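Local coordinates for TOG array regulator of axonemal microtubules protein 1 (Mus musculus, PDB 5DN7) that promotes microtubule polymerization through its TOG domains, takes part in ciliogenesis and is required for proper ciliary microtubule modification and cilium length, at residues A[20-32]-A[42-54]. Residues are numbered along the deposited sequence; the frame is centred on the assembly and turned at random.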
# COMPACT_ATOMS: atom_id res chain seq x y z
N PHE A 20 -19.06 -5.26 19.20
CA PHE A 20 -18.58 -6.02 18.03
C PHE A 20 -18.15 -7.44 18.39
O PHE A 20 -17.39 -8.06 17.64
CB PHE A 20 -17.40 -5.29 17.37
CG PHE A 20 -17.65 -3.84 17.11
CD1 PHE A 20 -18.79 -3.42 16.46
CD2 PHE A 20 -16.73 -2.88 17.55
CE1 PHE A 20 -19.03 -2.08 16.22
CE2 PHE A 20 -16.96 -1.53 17.32
CZ PHE A 20 -18.11 -1.13 16.66
N GLU A 21 -18.63 -7.94 19.54
CA GLU A 21 -18.22 -9.25 20.08
C GLU A 21 -16.75 -9.29 20.51
O GLU A 21 -16.21 -10.36 20.77
CB GLU A 21 -18.47 -10.37 19.06
CG GLU A 21 -19.84 -10.36 18.41
CD GLU A 21 -20.61 -11.64 18.67
OE1 GLU A 21 -20.20 -12.43 19.55
OE2 GLU A 21 -21.63 -11.86 17.99
N ILE A 22 -16.11 -8.13 20.58
CA ILE A 22 -14.68 -8.08 20.87
C ILE A 22 -14.34 -7.12 22.01
O ILE A 22 -13.63 -7.49 22.95
CB ILE A 22 -13.87 -7.64 19.61
CG1 ILE A 22 -14.37 -8.39 18.37
CG2 ILE A 22 -12.39 -7.89 19.82
CD1 ILE A 22 -13.99 -7.73 17.06
N ILE A 23 -14.87 -5.90 21.94
CA ILE A 23 -14.46 -4.84 22.85
C ILE A 23 -15.43 -4.64 24.01
O ILE A 23 -16.60 -4.33 23.79
CB ILE A 23 -14.34 -3.50 22.11
CG1 ILE A 23 -13.70 -3.70 20.74
CG2 ILE A 23 -13.56 -2.50 22.95
CD1 ILE A 23 -13.77 -2.46 19.88
N PRO A 24 -14.94 -4.79 25.24
CA PRO A 24 -15.65 -4.40 26.47
C PRO A 24 -16.10 -2.93 26.40
O PRO A 24 -15.26 -2.09 26.06
CB PRO A 24 -14.60 -4.60 27.56
CG PRO A 24 -13.70 -5.66 27.01
CD PRO A 24 -13.63 -5.41 25.54
N GLN A 25 -17.36 -2.64 26.72
CA GLN A 25 -17.93 -1.28 26.60
C GLN A 25 -17.06 -0.21 27.26
O GLN A 25 -17.02 0.94 26.81
CB GLN A 25 -19.34 -1.23 27.20
CG GLN A 25 -20.39 -2.08 26.48
CD GLN A 25 -20.71 -1.57 25.08
OE1 GLN A 25 -20.21 -2.10 24.08
NE2 GLN A 25 -21.57 -0.56 24.99
N GLU A 26 -16.35 -0.53 28.33
CA GLU A 26 -15.45 0.45 28.93
C GLU A 26 -14.26 0.77 28.07
O GLU A 26 -13.92 1.90 27.92
CB GLU A 26 -14.98 0.07 30.34
CG GLU A 26 -14.26 -1.26 30.45
CD GLU A 26 -12.75 -1.15 30.41
OE1 GLU A 26 -12.10 -2.20 30.31
OE2 GLU A 26 -12.20 -0.05 30.46
N LEU A 27 -13.63 -0.24 27.50
CA LEU A 27 -12.58 0.02 26.53
C LEU A 27 -13.09 0.77 25.30
O LEU A 27 -12.42 1.64 24.78
CB LEU A 27 -11.93 -1.30 26.11
CG LEU A 27 -10.74 -1.20 25.16
CD1 LEU A 27 -9.76 -0.16 25.65
CD2 LEU A 27 -10.08 -2.56 25.04
N HIS A 28 -14.29 0.41 24.84
CA HIS A 28 -14.88 1.08 23.70
C HIS A 28 -15.05 2.54 23.98
O HIS A 28 -14.69 3.40 23.15
CB HIS A 28 -16.23 0.45 23.36
CG HIS A 28 -16.79 0.89 22.03
ND1 HIS A 28 -18.11 0.94 21.77
CD2 HIS A 28 -16.15 1.32 20.86
CE1 HIS A 28 -18.31 1.37 20.51
NE2 HIS A 28 -17.11 1.60 19.96
N ALA A 29 -15.60 2.84 25.15
CA ALA A 29 -15.79 4.22 25.59
C ALA A 29 -14.46 4.95 25.64
O ALA A 29 -14.35 6.08 25.17
CB ALA A 29 -16.48 4.26 26.94
N ARG A 30 -13.43 4.32 26.20
CA ARG A 30 -12.10 4.96 26.19
C ARG A 30 -11.51 5.15 24.78
O ARG A 30 -10.67 6.03 24.57
CB ARG A 30 -11.12 4.16 27.04
CG ARG A 30 -11.22 4.46 28.52
CD ARG A 30 -10.72 3.30 29.34
NE ARG A 30 -9.37 2.90 28.96
CZ ARG A 30 -8.89 1.68 29.16
NH1 ARG A 30 -9.65 0.76 29.73
NH2 ARG A 30 -7.65 1.38 28.79
N LEU A 31 -11.94 4.33 23.83
CA LEU A 31 -11.44 4.42 22.46
C LEU A 31 -12.15 5.54 21.71
O LEU A 31 -11.55 6.21 20.88
CB LEU A 31 -11.63 3.09 21.71
CG LEU A 31 -10.78 1.89 22.14
CD1 LEU A 31 -11.42 0.59 21.68
CD2 LEU A 31 -9.34 2.00 21.64
N LEU A 32 -13.43 5.74 22.00
CA LEU A 32 -14.20 6.77 21.30
C LEU A 32 -14.15 8.15 21.97
O LEU A 32 -14.18 9.17 21.29
CB LEU A 32 -15.65 6.32 21.12
CG LEU A 32 -15.86 5.42 19.91
CD1 LEU A 32 -17.34 5.16 19.68
CD2 LEU A 32 -15.22 6.03 18.66
N GLN A 42 -3.19 4.13 25.06
CA GLN A 42 -3.24 3.02 25.97
C GLN A 42 -4.44 2.13 25.69
O GLN A 42 -4.30 0.94 25.69
CB GLN A 42 -3.22 3.49 27.42
CG GLN A 42 -3.91 2.54 28.39
CD GLN A 42 -3.01 1.41 28.80
OE1 GLN A 42 -1.84 1.38 28.41
NE2 GLN A 42 -3.54 0.47 29.59
N ALA A 43 -5.59 2.73 25.42
CA ALA A 43 -6.80 2.01 25.05
C ALA A 43 -6.55 1.16 23.81
O ALA A 43 -6.86 -0.04 23.78
CB ALA A 43 -7.93 2.97 24.83
N VAL A 44 -5.99 1.79 22.78
CA VAL A 44 -5.62 1.11 21.55
C VAL A 44 -4.69 -0.09 21.79
O VAL A 44 -4.86 -1.17 21.18
CB VAL A 44 -4.95 2.10 20.58
CG1 VAL A 44 -4.46 1.38 19.33
CG2 VAL A 44 -5.90 3.22 20.21
N GLU A 45 -3.72 0.06 22.68
CA GLU A 45 -2.80 -1.05 22.90
C GLU A 45 -3.48 -2.18 23.68
O GLU A 45 -3.24 -3.37 23.42
CB GLU A 45 -1.55 -0.58 23.62
CG GLU A 45 -0.78 -1.70 24.23
CD GLU A 45 0.35 -2.12 23.32
OE1 GLU A 45 0.36 -1.64 22.17
OE2 GLU A 45 1.20 -2.93 23.75
N GLU A 46 -4.35 -1.80 24.61
CA GLU A 46 -5.24 -2.76 25.27
C GLU A 46 -6.01 -3.58 24.23
O GLU A 46 -6.03 -4.82 24.27
CB GLU A 46 -6.21 -2.02 26.19
CG GLU A 46 -6.34 -2.60 27.59
CD GLU A 46 -6.97 -1.60 28.56
OE1 GLU A 46 -6.31 -0.60 28.90
OE2 GLU A 46 -8.13 -1.82 28.97
N LEU A 47 -6.62 -2.87 23.28
CA LEU A 47 -7.32 -3.49 22.16
C LEU A 47 -6.43 -4.49 21.43
O LEU A 47 -6.86 -5.61 21.15
CB LEU A 47 -7.81 -2.42 21.19
CG LEU A 47 -8.65 -2.93 20.03
CD1 LEU A 47 -9.71 -3.90 20.54
CD2 LEU A 47 -9.30 -1.75 19.29
N LYS A 48 -5.20 -4.09 21.14
CA LYS A 48 -4.26 -5.02 20.51
C LYS A 48 -4.09 -6.31 21.33
O LYS A 48 -4.10 -7.44 20.80
CB LYS A 48 -2.91 -4.33 20.32
CG LYS A 48 -2.01 -5.00 19.30
CD LYS A 48 -0.71 -4.23 19.14
CE LYS A 48 0.27 -4.61 20.23
NZ LYS A 48 1.64 -4.13 19.90
N GLN A 49 -3.97 -6.12 22.65
CA GLN A 49 -3.86 -7.26 23.54
C GLN A 49 -5.06 -8.18 23.38
O GLN A 49 -4.90 -9.39 23.23
CB GLN A 49 -3.74 -6.80 25.00
CG GLN A 49 -2.54 -5.88 25.27
CD GLN A 49 -1.20 -6.52 24.95
OE1 GLN A 49 -0.58 -7.13 25.81
NE2 GLN A 49 -0.76 -6.39 23.69
N LEU A 50 -6.26 -7.61 23.39
CA LEU A 50 -7.48 -8.40 23.21
C LEU A 50 -7.46 -9.15 21.88
O LEU A 50 -7.90 -10.30 21.80
CB LEU A 50 -8.73 -7.53 23.27
CG LEU A 50 -9.02 -6.89 24.61
CD1 LEU A 50 -10.32 -6.12 24.53
CD2 LEU A 50 -9.06 -7.94 25.71
N LEU A 51 -6.97 -8.52 20.83
CA LEU A 51 -6.91 -9.15 19.53
C LEU A 51 -6.00 -10.33 19.52
O LEU A 51 -6.17 -11.25 18.76
CB LEU A 51 -6.48 -8.17 18.47
CG LEU A 51 -7.55 -7.95 17.42
CD1 LEU A 51 -8.79 -7.53 18.16
CD2 LEU A 51 -7.12 -6.86 16.48
N GLY A 52 -4.96 -10.26 20.30
CA GLY A 52 -4.04 -11.39 20.37
C GLY A 52 -4.69 -12.77 20.35
O GLY A 52 -4.35 -13.62 19.52
N LYS A 53 -5.64 -13.01 21.26
CA LYS A 53 -6.35 -14.28 21.29
C LYS A 53 -7.83 -14.08 20.92
O LYS A 53 -8.71 -14.08 21.79
CB LYS A 53 -6.22 -14.92 22.67
N PHE A 54 -8.09 -13.93 19.62
CA PHE A 54 -9.43 -13.65 19.12
C PHE A 54 -9.63 -14.35 17.78
O PHE A 54 -8.72 -14.38 16.95
CB PHE A 54 -9.64 -12.13 18.99
CG PHE A 54 -10.74 -11.75 18.04
CD1 PHE A 54 -12.07 -11.86 18.41
CD2 PHE A 54 -10.44 -11.25 16.77
CE1 PHE A 54 -13.07 -11.50 17.53
CE2 PHE A 54 -11.43 -10.89 15.89
CZ PHE A 54 -12.75 -11.01 16.27
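Leu31 and Ala43 bring their CA atoms to 5.8 Å where helices 25-32 and 42-52 pack at 138° between their N-to-C directions, steeply inclined but nearer antiparallel than perpendicular. Ahead of the first helix, whose N-cap position Pro24 occupies, the chain runs on along the second, setting Ile22 opposite Leu50. Leu27 is a knob in the hole formed by Ala43, Glu46, Leu47 and Leu50. With its CG anti to the backbone N (chi1 -176°), it sends CD1 to 3.7 Å from Ala43 CB, while CD2 meets the tip of Leu50, whose CD1 also touches Pro24 CD at 3.5 Å. The small Ala43 lets Leu31 lie close, Leu31 CD2 3.6 Å from Ala43 CB; Leu31 CD1 touches Leu47 CD2, the two side chains crossing at about a right angle. At the far end Ile22 lies against Phe54, CG2 above one ring face and offset toward its rim, CG1 3.5 Å from Phe54 CE1 and CD1 touching CZ, with Leu51 beside CG2 and Phe67 of helix 61-74 as a further neighbour. Replacing Ile22 by an alanine is likely to strip Phe54 of most of these contacts and open a gap beside Leu51. The polar margin is held by Arg30, where a bend at chi3 turns the guanidinium toward Glu46, the two planes 47° apart. Arg30 NH1 donates to Glu46 OE2 at 3.1 Å in a salt bridge and, almost within the guanidinium plane, to the syn lone pair of Glu26 OE2 at 2.8 Å; Arg30 NH2 and Glu46 OE1 are modelled doubtfully close. Leu27 CD1 lies over the centre of one guanidinium face, joining this network to the apolar seam. Such packing is characteristic of the paired helices of a HEAT repeat, here the predicted first one of TOG 2; the shared arginine probably offsets the repulsion between the two neighbouring glutamates.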